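Glutamate--tRNA ligase (Elizabethkingia anophelis, PDB 6B1Z) probably catalyses the ATP-dependent attachment of glutamate to its cognate tRNA, as a class I glutamyl-tRNA synthetase. Local coordinates at residues Asp197-Val202 and Leu233-Leu238; Leu241-Glu244 and Ala250-Phe253; Glu365-Glu370 and Lys389-Met394; Glu370-Leu375 and Val382-Ala387. All blocks are in the same frame, centred on the assembly; numbering follows the deposited sequence. Where two conformers were deposited one is given.

Interaction 1: residues Asp197-Val202 and Leu233-Leu238; sequences DDKVLV and LPSMAL
In the class I catalytic domain, Lys199, in the loop that leads into edge strand 200-202 of a small antiparallel sheet, meets the start of helix 236-246: its long side chain lies against Leu238 and reaches on to Ser235. The helix belongs to the beta-alpha-beta unit formed with strands 225-229 and 252-256, so Lys199 is one of several links between that unit and the sheet. Lysine suits the place because it is two things at once: a flexible hydrocarbon and a charged end. Its CB, CG and CD all lie at 3.9 Å from Leu238 CD2, so one methyl sits against three successive carbons of the lysine, the two chains crossing at a slant. In the leucine, chi1 (171°) swings CG toward the lysine, and chi2 (66°) sets CD2 against it. His211 of helix 210-220 touches Lys199, Ser235 and Leu238 alike, and Phe171 of the neighbouring strand also packs on Leu238. Just before Lys199, buried Asp198 anchors the turn: its carboxylate forms a salt bridge with Arg143 and bonds to Tyr113. Beyond the leucine the lysine chain bends at its last torsion (chi4 113°), and Lys199 NZ gives a weak hydrogen bond to Ser235 OG at 3.2 Å.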
loop_
_atom_site.group_PDB
_atom_site.type_symbol
_atom_site.label_atom_id
_atom_site.label_comp_id
_atom_site.label_asym_id
_atom_site.label_seq_id
_atom_site.Cartn_x
_atom_site.Cartn_y
_atom_site.Cartn_z
ATOM N N ASP A 197 19.271 -12.588 -22.185
ATOM C CA ASP A 197 19.053 -14.025 -22.294
ATOM C C ASP A 197 17.925 -14.346 -23.264
ATOM O O ASP A 197 17.065 -13.500 -23.556
ATOM C CB ASP A 197 18.715 -14.640 -20.931
ATOM C CG ASP A 197 19.750 -14.331 -19.878
ATOM O OD1 ASP A 197 20.899 -14.036 -20.252
ATOM O OD2 ASP A 197 19.414 -14.389 -18.676
ATOM N N ASP A 198 17.922 -15.598 -23.730
ATOM C CA ASP A 198 16.889 -16.134 -24.620
ATOM C C ASP A 198 15.663 -16.534 -23.788
ATOM O O ASP A 198 15.380 -17.718 -23.579
ATOM C CB ASP A 198 17.411 -17.357 -25.374
ATOM C CG ASP A 198 18.527 -17.048 -26.382
ATOM O OD1 ASP A 198 18.809 -15.873 -26.678
ATOM O OD2 ASP A 198 19.114 -18.042 -26.874
ATOM N N LYS A 199 14.920 -15.527 -23.316
ATOM C CA LYS A 199 13.877 -15.791 -22.333
ATOM C C LYS A 199 12.769 -16.649 -22.927
ATOM O O LYS A 199 12.437 -16.555 -24.111
ATOM C CB LYS A 199 13.281 -14.484 -21.796
ATOM C CG LYS A 199 14.258 -13.681 -20.913
ATOM C CD LYS A 199 13.548 -13.026 -19.708
ATOM C CE LYS A 199 14.554 -12.479 -18.679
ATOM N NZ LYS A 199 14.536 -10.979 -18.594
ATOM N N VAL A 200 12.166 -17.469 -22.065
ATOM C CA VAL A 200 11.028 -18.278 -22.481
ATOM C C VAL A 200 9.833 -17.370 -22.743
ATOM O O VAL A 200 9.468 -16.535 -21.898
ATOM C CB VAL A 200 10.684 -19.328 -21.418
ATOM C CG1 VAL A 200 9.397 -20.073 -21.813
ATOM C CG2 VAL A 200 11.827 -20.311 -21.233
ATOM N N LEU A 201 9.219 -17.546 -23.908
ATOM C CA LEU A 201 8.028 -16.825 -24.329
ATOM C C LEU A 201 6.768 -17.646 -24.177
ATOM O O LEU A 201 5.722 -17.083 -23.857
ATOM C CB LEU A 201 8.135 -16.395 -25.795
ATOM C CG LEU A 201 9.347 -15.533 -26.119
ATOM C CD1 LEU A 201 9.368 -15.212 -27.601
ATOM C CD2 LEU A 201 9.289 -14.262 -25.278
ATOM N N VAL A 202 6.837 -18.953 -24.433
ATOM C CA VAL A 202 5.678 -19.834 -24.341
ATOM C C VAL A 202 6.105 -21.098 -23.604
ATOM O O VAL A 202 7.135 -21.697 -23.929
ATOM C CB VAL A 202 5.103 -20.173 -25.735
ATOM C CG1 VAL A 202 3.825 -21.007 -25.592
ATOM C CG2 VAL A 202 4.833 -18.877 -26.541
ATOM N N LEU A 233 12.638 -3.260 -15.239
ATOM C CA LEU A 233 13.535 -2.515 -16.119
ATOM C C LEU A 233 14.564 -3.389 -16.836
ATOM O O LEU A 233 14.835 -3.119 -18.019
ATOM C CB LEU A 233 14.226 -1.392 -15.330
ATOM C CG LEU A 233 14.982 -0.357 -16.171
ATOM C CD1 LEU A 233 14.056 0.362 -17.147
ATOM C CD2 LEU A 233 15.643 0.644 -15.227
ATOM N N PRO A 234 15.153 -4.429 -16.233
ATOM C CA PRO A 234 16.107 -5.246 -17.000
ATOM C C PRO A 234 15.469 -5.999 -18.154
ATOM O O PRO A 234 16.205 -6.465 -19.035
ATOM C CB PRO A 234 16.678 -6.206 -15.950
ATOM C CG PRO A 234 16.490 -5.462 -14.635
ATOM C CD PRO A 234 15.160 -4.785 -14.801
ATOM N N SER A 235 14.138 -6.125 -18.177
ATOM C CA SER A 235 13.409 -6.786 -19.258
ATOM C C SER A 235 12.908 -5.827 -20.331
ATOM O O SER A 235 12.283 -6.275 -21.307
ATOM C CB SER A 235 12.216 -7.557 -18.680
ATOM O OG SER A 235 12.673 -8.528 -17.759
ATOM N N MET A 236 13.123 -4.524 -20.162
ATOM C CA MET A 236 12.582 -3.562 -21.114
ATOM C C MET A 236 13.146 -3.774 -22.520
ATOM O O MET A 236 12.406 -3.657 -23.509
ATOM C CB MET A 236 12.848 -2.142 -20.618
ATOM C CG MET A 236 12.196 -1.084 -21.487
ATOM S SD MET A 236 12.569 0.567 -20.856
ATOM C CE MET A 236 11.933 1.566 -22.193
ATOM N N ALA A 237 14.447 -4.072 -22.637
ATOM C CA ALA A 237 15.020 -4.315 -23.957
ATOM C C ALA A 237 14.339 -5.493 -24.642
ATOM O O ALA A 237 13.982 -5.416 -25.823
ATOM C CB ALA A 237 16.533 -4.550 -23.840
ATOM N N LEU A 238 14.136 -6.598 -23.910
ATOM C CA LEU A 238 13.386 -7.724 -24.454
ATOM C C LEU A 238 12.012 -7.288 -24.937
ATOM O O LEU A 238 11.567 -7.677 -26.023
ATOM C CB LEU A 238 13.246 -8.820 -23.394
ATOM C CG LEU A 238 12.295 -9.964 -23.777
ATOM C CD1 LEU A 238 12.847 -10.774 -24.975
ATOM C CD2 LEU A 238 12.065 -10.862 -22.576
#

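Interaction 2: residues Leu241-Glu244 and Ala250-Phe253; sequences LLYE and APEF. With EDO (1,2-ethanediol), chain V.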
loop_
_atom_site.group_PDB
_atom_site.type_symbol
_atom_site.label_atom_id
_atom_site.label_comp_id
_atom_site.label_asym_id
_atom_site.label_seq_id
_atom_site.Cartn_x
_atom_site.Cartn_y
_atom_site.Cartn_z
ATOM N N LEU A 241 12.145 -5.406 -28.110
ATOM C CA LEU A 241 12.475 -6.318 -29.203
ATOM C C LEU A 241 11.288 -7.198 -29.583
ATOM O O LEU A 241 11.142 -7.566 -30.760
ATOM C CB LEU A 241 13.689 -7.182 -28.826
ATOM C CG LEU A 241 15.027 -6.454 -28.893
ATOM C CD1 LEU A 241 16.080 -7.290 -28.141
ATOM C CD2 LEU A 241 15.421 -6.261 -30.361
ATOM N N LEU A 242 10.432 -7.557 -28.611
ATOM C CA LEU A 242 9.250 -8.340 -28.952
ATOM C C LEU A 242 8.281 -7.540 -29.815
ATOM O O LEU A 242 7.710 -8.085 -30.765
ATOM C CB LEU A 242 8.559 -8.836 -27.678
ATOM C CG LEU A 242 9.313 -9.985 -26.992
ATOM C CD1 LEU A 242 8.693 -10.242 -25.608
ATOM C CD2 LEU A 242 9.306 -11.286 -27.820
ATOM N N TYR A 243 8.072 -6.255 -29.502
ATOM C CA TYR A 243 7.216 -5.439 -30.367
ATOM C C TYR A 243 7.792 -5.389 -31.773
ATOM O O TYR A 243 7.061 -5.561 -32.752
ATOM C CB TYR A 243 7.036 -4.020 -29.814
ATOM C CG TYR A 243 6.095 -3.949 -28.637
ATOM C CD1 TYR A 243 4.726 -3.983 -28.823
ATOM C CD2 TYR A 243 6.586 -3.847 -27.344
ATOM C CE1 TYR A 243 3.860 -3.932 -27.745
ATOM C CE2 TYR A 243 5.726 -3.800 -26.251
ATOM C CZ TYR A 243 4.368 -3.845 -26.470
ATOM O OH TYR A 243 3.507 -3.780 -25.402
ATOM N N GLU A 244 9.110 -5.228 -31.886
ATOM C CA GLU A 244 9.747 -5.252 -33.200
ATOM C C GLU A 244 9.511 -6.582 -33.908
ATOM O O GLU A 244 9.186 -6.615 -35.107
ATOM C CB GLU A 244 11.241 -4.977 -33.050
ATOM C CG GLU A 244 11.998 -4.995 -34.372
ATOM C CD GLU A 244 13.484 -4.757 -34.187
ATOM O OE1 GLU A 244 13.872 -4.046 -33.242
ATOM O OE2 GLU A 244 14.272 -5.292 -34.990
ATOM N N ALA A 250 5.804 -0.031 -29.995
ATOM C CA ALA A 250 5.759 -0.196 -28.554
ATOM C C ALA A 250 5.068 0.993 -27.893
ATOM O O ALA A 250 5.124 2.118 -28.404
ATOM C CB ALA A 250 7.171 -0.344 -27.993
ATOM N N PRO A 251 4.415 0.772 -26.754
ATOM C CA PRO A 251 3.934 1.899 -25.944
ATOM C C PRO A 251 5.116 2.620 -25.319
ATOM O O PRO A 251 6.269 2.182 -25.410
ATOM C CB PRO A 251 3.079 1.228 -24.870
ATOM C CG PRO A 251 3.734 -0.118 -24.691
ATOM C CD PRO A 251 4.165 -0.523 -26.093
ATOM N N GLU A 252 4.817 3.731 -24.654
ATOM C CA GLU A 252 5.818 4.385 -23.815
ATOM C C GLU A 252 5.908 3.665 -22.476
ATOM O O GLU A 252 4.944 3.043 -22.027
ATOM C CB GLU A 252 5.468 5.855 -23.586
ATOM C CG GLU A 252 5.478 6.678 -24.873
ATOM C CD GLU A 252 5.266 8.142 -24.618
ATOM O OE1 GLU A 252 6.095 8.743 -23.901
ATOM O OE2 GLU A 252 4.263 8.688 -25.121
ATOM N N PHE A 253 7.075 3.757 -21.839
ATOM C CA PHE A 253 7.325 3.114 -20.552
ATOM C C PHE A 253 7.741 4.135 -19.507
ATOM O O PHE A 253 8.389 5.137 -19.819
ATOM C CB PHE A 253 8.436 2.045 -20.652
ATOM C CG PHE A 253 8.071 0.872 -21.500
ATOM C CD1 PHE A 253 8.240 0.930 -22.877
ATOM C CD2 PHE A 253 7.566 -0.282 -20.930
ATOM C CE1 PHE A 253 7.890 -0.146 -23.674
ATOM C CE2 PHE A 253 7.216 -1.365 -21.721
ATOM C CZ PHE A 253 7.386 -1.293 -23.095
HETATM C C1 EDO V . 4.954 -5.434 -21.286
HETATM O O1 EDO V . 5.956 -6.442 -21.132
HETATM C C2 EDO V . 5.486 -4.342 -22.199
HETATM O O2 EDO V . 4.394 -3.740 -22.907
#
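Tyr243, on the helix of a beta-alpha-beta unit, lays one face of its ring against Ala250 and Pro251 at the entry to strand 252-256. This is the tight part of the contact. Ala250 CA sits over the ring, 3.9 Å from its centroid and 15° off the normal, a CH-pi contact, while Ala250 CB approaches Tyr243 CD2 to 3.6 Å. Farther along the same face Pro251 crosses the tyrosine at about a right angle, and its CD comes within 3.3 Å of Tyr243 CZ, close for two carbons. Small alanine lets the backbone come down onto the ring, and proline offers a rigid, hydrocarbon surface beside it. With CG beside the backbone N (chi1 -75°), the tyrosine reaches from the helix across to this turn.

Toward Phe253 the fit is looser. Tyr243 CE2 and Phe253 CZ are 4.4 Å apart, and a 1,2-ethanediol, probably from the crystallisation liquor, lies at the edges of both rings. Tyr243 OH donates to its O2 at 2.6 Å, and its C2 lies 3.5 Å from Phe253 CE2. The same diol is hydrogen-bonded to Asp218 of helix 210-220. Tyrosine thus divides its chemistry: the ring carbons serve the apolar turn, while the hydroxyl at the far end of the ring is suited to a polar partner, here a small diol whose methylene C2 rests at the phenylalanine edge.

Interaction 3: residues Glu365-Glu370 and Lys389-Met394; sequences EAILPE and KIIGLM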
loop_
_atom_site.group_PDB
_atom_site.type_symbol
_atom_site.label_atom_id
_atom_site.label_comp_id
_atom_site.label_asym_id
_atom_site.label_seq_id
_atom_site.Cartn_x
_atom_site.Cartn_y
_atom_site.Cartn_z
ATOM N N GLU A 365 -19.280 13.992 14.110
ATOM C CA GLU A 365 -20.234 12.989 13.647
ATOM C C GLU A 365 -19.590 11.949 12.738
ATOM O O GLU A 365 -19.968 10.773 12.784
ATOM C CB GLU A 365 -21.395 13.664 12.927
ATOM C CG GLU A 365 -22.330 14.426 13.847
ATOM C CD GLU A 365 -23.349 13.534 14.549
ATOM O OE1 GLU A 365 -23.068 12.333 14.760
ATOM O OE2 GLU A 365 -24.437 14.043 14.873
ATOM N N ALA A 366 -18.642 12.358 11.881
ATOM C CA ALA A 366 -17.988 11.403 10.992
ATOM C C ALA A 366 -17.140 10.394 11.769
ATOM O O ALA A 366 -16.999 9.244 11.333
ATOM C CB ALA A 366 -17.125 12.149 9.963
ATOM N N ILE A 367 -16.595 10.806 12.916
ATOM C CA ILE A 367 -15.775 9.940 13.760
ATOM C C ILE A 367 -16.636 9.018 14.623
ATOM O O ILE A 367 -16.194 7.923 14.997
ATOM C CB ILE A 367 -14.854 10.817 14.625
ATOM C CG1 ILE A 367 -13.828 11.539 13.749
ATOM C CG2 ILE A 367 -14.151 9.993 15.719
ATOM C CD1 ILE A 367 -13.116 12.668 14.472
ATOM N N LEU A 368 -17.861 9.429 14.950
ATOM C CA LEU A 368 -18.675 8.706 15.931
ATOM C C LEU A 368 -18.855 7.219 15.640
ATOM O O LEU A 368 -18.736 6.419 16.582
ATOM C CB LEU A 368 -20.048 9.385 16.074
ATOM C CG LEU A 368 -20.977 8.776 17.136
ATOM C CD1 LEU A 368 -20.393 8.932 18.537
ATOM C CD2 LEU A 368 -22.351 9.419 17.054
ATOM N N PRO A 369 -19.159 6.782 14.414
ATOM C CA PRO A 369 -19.383 5.335 14.215
ATOM C C PRO A 369 -18.180 4.481 14.588
ATOM O O PRO A 369 -18.345 3.483 15.297
ATOM C CB PRO A 369 -19.725 5.236 12.723
ATOM C CG PRO A 369 -20.224 6.603 12.359
ATOM C CD PRO A 369 -19.437 7.556 13.187
ATOM N N GLU A 370 -16.977 4.852 14.142
ATOM C CA GLU A 370 -15.808 4.068 14.523
ATOM C C GLU A 370 -15.525 4.198 16.014
ATOM O O GLU A 370 -15.142 3.218 16.664
ATOM C CB GLU A 370 -14.592 4.485 13.696
ATOM C CG GLU A 370 -13.339 3.633 13.979
ATOM C CD GLU A 370 -13.509 2.152 13.601
ATOM O OE1 GLU A 370 -14.366 1.827 12.744
ATOM O OE2 GLU A 370 -12.783 1.308 14.175
ATOM N N LYS A 389 -19.018 14.923 22.379
ATOM C CA LYS A 389 -18.248 15.896 23.144
ATOM C C LYS A 389 -16.848 15.371 23.448
ATOM O O LYS A 389 -15.869 16.125 23.375
ATOM C CB LYS A 389 -18.991 16.265 24.427
ATOM C CG LYS A 389 -20.224 17.125 24.174
ATOM C CD LYS A 389 -20.727 17.780 25.451
ATOM C CE LYS A 389 -21.932 18.665 25.194
ATOM N NZ LYS A 389 -23.196 17.886 25.132
ATOM N N ILE A 390 -16.733 14.080 23.770
ATOM C CA ILE A 390 -15.417 13.489 24.016
ATOM C C ILE A 390 -14.571 13.536 22.745
ATOM O O ILE A 390 -13.392 13.915 22.778
ATOM C CB ILE A 390 -15.569 12.053 24.560
ATOM C CG1 ILE A 390 -16.116 12.095 26.000
ATOM C CG2 ILE A 390 -14.223 11.287 24.476
ATOM C CD1 ILE A 390 -16.571 10.756 26.547
ATOM N N ILE A 391 -15.169 13.191 21.598
ATOM C CA ILE A 391 -14.451 13.270 20.325
ATOM C C ILE A 391 -13.946 14.689 20.092
ATOM O O ILE A 391 -12.783 14.898 19.721
ATOM C CB ILE A 391 -15.354 12.789 19.170
ATOM C CG1 ILE A 391 -15.598 11.275 19.253
ATOM C CG2 ILE A 391 -14.754 13.164 17.804
ATOM C CD1 ILE A 391 -16.758 10.822 18.369
ATOM N N GLY A 392 -14.804 15.690 20.333
ATOM C CA GLY A 392 -14.385 17.071 20.135
ATOM C C GLY A 392 -13.225 17.473 21.030
ATOM O O GLY A 392 -12.348 18.237 20.617
ATOM N N LEU A 393 -13.207 16.967 22.267
ATOM C CA LEU A 393 -12.160 17.289 23.228
ATOM C C LEU A 393 -10.857 16.570 22.931
ATOM O O LEU A 393 -9.794 17.021 23.383
ATOM C CB LEU A 393 -12.594 16.911 24.647
ATOM C CG LEU A 393 -13.689 17.721 25.336
ATOM C CD1 LEU A 393 -14.180 16.965 26.566
ATOM C CD2 LEU A 393 -13.143 19.086 25.710
ATOM N N MET A 394 -10.906 15.466 22.187
ATOM C CA MET A 394 -9.743 14.597 22.060
ATOM C C MET A 394 -9.160 14.507 20.662
ATOM O O MET A 394 -7.993 14.113 20.528
ATOM C CB MET A 394 -10.083 13.168 22.516
ATOM C CG MET A 394 -10.522 13.048 23.962
ATOM S SD MET A 394 -9.143 13.088 25.114
ATOM C CE MET A 394 -8.313 11.550 24.670
#
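A buried, wholly apolar helix-helix contact joins helices 364-377 and 384-394, successive elements of the anticodon-binding domain. Ile391 carries it from one side, Ile367 and Leu368 from the other, and the backbones are nearest at Ile367 and Ile391, whose CA atoms are 7.5 Å apart. The two isoleucines lie side by side, pointing opposite ways, so that their branches interlock rather than meet end on. Ile367 CD1 lies 3.7 Å from Ile391 CG2, and Ile367 CG2 is 3.8 Å from both Ile391 CG2 and Ile391 CD1. Each isoleucine has a short arm (CG2) and a long one (CG1-CD1); the matching chi1 values (-67° and -70°) turn CG2 of each toward the other.

Leu368 meets Ile391 differently, crossing it at about a right angle. Ile391 CD1 comes down near the backbone, 3.8 Å from Leu368 CA, whereas the methyls Leu368 CD1 and Ile391 CD1 are 4.1 Å apart. Beta-branched isoleucine suits such a spot, being branched and stiff next to the backbone, yet long enough to reach the other helix.

Just beyond Leu368, Pro369 lacks a backbone N-H, and helix 364-377 is kinked there. Around the pair, helix 401-406 covers one flank, with Val401 on Ile367 and Ile404 on Ile390, while helix 487-507 packs on Leu393 through Asp489 and Met493.

Interaction 4: residues Glu370-Leu375 and Val382-Ala387; sequences EFKKVL and VSDEKA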
loop_
_atom_site.group_PDB
_atom_site.type_symbol
_atom_site.label_atom_id
_atom_site.label_comp_id
_atom_site.label_asym_id
_atom_site.label_seq_id
_atom_site.Cartn_x
_atom_site.Cartn_y
_atom_site.Cartn_z
ATOM N N GLU A 370 -16.977 4.852 14.142
ATOM C CA GLU A 370 -15.808 4.068 14.523
ATOM C C GLU A 370 -15.525 4.198 16.014
ATOM O O GLU A 370 -15.142 3.218 16.664
ATOM C CB GLU A 370 -14.592 4.485 13.696
ATOM C CG GLU A 370 -13.339 3.633 13.979
ATOM C CD GLU A 370 -13.509 2.152 13.601
ATOM O OE1 GLU A 370 -14.366 1.827 12.744
ATOM O OE2 GLU A 370 -12.783 1.308 14.175
ATOM N N PHE A 371 -15.731 5.388 16.584
ATOM C CA PHE A 371 -15.507 5.546 18.015
ATOM C C PHE A 371 -16.438 4.644 18.818
ATOM O O PHE A 371 -16.013 4.005 19.788
ATOM C CB PHE A 371 -15.681 7.009 18.423
ATOM C CG PHE A 371 -15.399 7.275 19.876
ATOM C CD1 PHE A 371 -14.163 6.957 20.429
ATOM C CD2 PHE A 371 -16.350 7.874 20.681
ATOM C CE1 PHE A 371 -13.899 7.211 21.778
ATOM C CE2 PHE A 371 -16.094 8.140 22.022
ATOM C CZ PHE A 371 -14.854 7.805 22.572
ATOM N N LYS A 372 -17.715 4.578 18.428
ATOM C CA LYS A 372 -18.648 3.709 19.138
ATOM C C LYS A 372 -18.263 2.243 19.004
ATOM O O LYS A 372 -18.519 1.451 19.922
ATOM C CB LYS A 372 -20.076 3.938 18.622
ATOM C CG LYS A 372 -20.670 5.272 19.087
ATOM C CD LYS A 372 -22.076 5.487 18.556
ATOM C CE LYS A 372 -23.043 4.473 19.148
ATOM N NZ LYS A 372 -24.469 4.879 18.932
ATOM N N LYS A 373 -17.688 1.866 17.860
ATOM C CA LYS A 373 -17.196 0.506 17.674
ATOM C C LYS A 373 -16.054 0.213 18.642
ATOM O O LYS A 373 -16.025 -0.845 19.281
ATOM C CB LYS A 373 -16.754 0.326 16.221
ATOM C CG LYS A 373 -16.323 -1.071 15.807
ATOM C CD LYS A 373 -16.151 -1.113 14.291
ATOM C CE LYS A 373 -15.742 -2.490 13.793
ATOM N NZ LYS A 373 -14.389 -2.869 14.275
ATOM N N VAL A 374 -15.123 1.158 18.795
ATOM C CA VAL A 374 -14.039 0.958 19.759
ATOM C C VAL A 374 -14.592 0.832 21.176
ATOM O O VAL A 374 -14.175 -0.045 21.947
ATOM C CB VAL A 374 -12.999 2.091 19.645
ATOM C CG1 VAL A 374 -11.925 1.959 20.730
ATOM C CG2 VAL A 374 -12.348 2.080 18.268
ATOM N N LEU A 375 -15.557 1.687 21.542
ATOM C CA LEU A 375 -16.140 1.601 22.874
ATOM C C LEU A 375 -16.783 0.238 23.099
ATOM O O LEU A 375 -16.581 -0.393 24.145
ATOM C CB LEU A 375 -17.167 2.721 23.082
ATOM C CG LEU A 375 -16.626 4.160 23.084
ATOM C CD1 LEU A 375 -17.705 5.143 23.523
ATOM C CD2 LEU A 375 -15.415 4.287 23.973
ATOM N N VAL A 382 -21.738 4.827 26.237
ATOM C CA VAL A 382 -22.017 6.200 26.625
ATOM C C VAL A 382 -23.040 6.762 25.642
ATOM O O VAL A 382 -23.235 6.228 24.549
ATOM C CB VAL A 382 -20.721 7.050 26.673
ATOM C CG1 VAL A 382 -20.236 7.413 25.275
ATOM C CG2 VAL A 382 -20.883 8.273 27.550
ATOM N N SER A 383 -23.731 7.821 26.066
ATOM C CA SER A 383 -24.683 8.473 25.174
ATOM C C SER A 383 -23.962 9.063 23.972
ATOM O O SER A 383 -22.784 9.413 24.049
ATOM C CB SER A 383 -25.442 9.576 25.915
ATOM O OG SER A 383 -24.572 10.636 26.278
ATOM N N ASP A 384 -24.679 9.170 22.850
ATOM C CA ASP A 384 -24.091 9.812 21.677
ATOM C C ASP A 384 -23.720 11.262 21.975
ATOM O O ASP A 384 -22.708 11.767 21.470
ATOM C CB ASP A 384 -25.049 9.755 20.484
ATOM C CG ASP A 384 -25.293 8.341 19.964
ATOM O OD1 ASP A 384 -24.419 7.465 20.097
ATOM O OD2 ASP A 384 -26.387 8.111 19.400
ATOM N N GLU A 385 -24.539 11.958 22.767
ATOM C CA GLU A 385 -24.213 13.317 23.189
ATOM C C GLU A 385 -22.844 13.388 23.847
ATOM O O GLU A 385 -22.018 14.238 23.494
ATOM C CB GLU A 385 -25.294 13.833 24.145
ATOM C CG GLU A 385 -25.083 15.260 24.591
ATOM C CD GLU A 385 -26.169 15.722 25.540
ATOM O OE1 GLU A 385 -26.874 14.854 26.101
ATOM O OE2 GLU A 385 -26.331 16.947 25.710
ATOM N N LYS A 386 -22.589 12.509 24.821
ATOM C CA LYS A 386 -21.292 12.535 25.493
ATOM C C LYS A 386 -20.179 12.080 24.562
ATOM O O LYS A 386 -19.085 12.654 24.586
ATOM C CB LYS A 386 -21.336 11.681 26.757
ATOM C CG LYS A 386 -22.168 12.309 27.868
ATOM C CD LYS A 386 -22.164 11.437 29.116
ATOM C CE LYS A 386 -22.827 12.143 30.294
ATOM N NZ LYS A 386 -22.104 13.395 30.670
ATOM N N ALA A 387 -20.443 11.076 23.721
ATOM C CA ALA A 387 -19.413 10.598 22.802
ATOM C C ALA A 387 -18.948 11.704 21.866
ATOM O O ALA A 387 -17.745 11.850 21.625
ATOM C CB ALA A 387 -19.942 9.410 22.007
HETATM O O HOH W 1 -25.205 6.523 16.533
#
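Lys372 and Asp384 cross at about a right angle on the exposed side of the contact, joined by a salt bridge in which Lys372 NZ lies 2.8 Å from Asp384 OD1. The ammonium uses the syn lone pair of that oxygen, on the side of OD2. The lysine runs extended at first and then turns at chi3 (66°), a bend that carries CD and CE alongside OD1 as well, each at 3.4 Å. A water also spans the pair, accepting from Lys372 NZ at 3.0 Å and giving only a weak bond to Asp384 OD2. The ion pair would be expected to be moderated by solvent in this exposed setting, and long, flexible lysine suits a partner on the next helix.

Beneath it the contact turns apolar. Phe371 directs the edge of its ring at Ala387, with CE2 4.1 Å from Ala387 CB, while Leu375 CG lies over one ring face, 4.0 Å above the plane. Alanine, with its single methyl, allows the ring edge to come close to the helix.

The two segments belong to a helical hairpin of the anticodon-binding domain, helix 364-377 leading through a short connection into helix 384-394. Ser383 is the N-cap of the second helix: its OG accepts from Lys386 N at 3.1 Å, with an angle of 161°, satisfying an amide of the first turn. Near the connection Leu375 and Val382 approach obliquely, Leu375 CD1 lying 3.8 Å from Val382 CG1, and Tyr405 of helix 401-406 and Phe412 also pack on Leu375.

How the interactions relate
The four contacts form two pairs on opposite sides of the centre of an elongated chain. Interactions 1 and 2 share helix 236-246 in the catalytic domain; their centres are 12 Å apart, and they touch where Met236 CE lies 3.8 Å from Phe253 CD1 and Leu201 CD2 lies 3.9 Å from Leu242 CD2. The bound magnesium ion is about 10 Å from the side chain of Phe253. Interactions 3 and 4 share Glu370 and one helical hairpin, with 4 nested inside the loop closed by 3; Leu368 CD1 meets Ala387 CB at 3.5 Å. Between the pairs, the nearest atoms of interactions 1 and 3 are about 39 Å apart, so the two pairs of contacts do not touch.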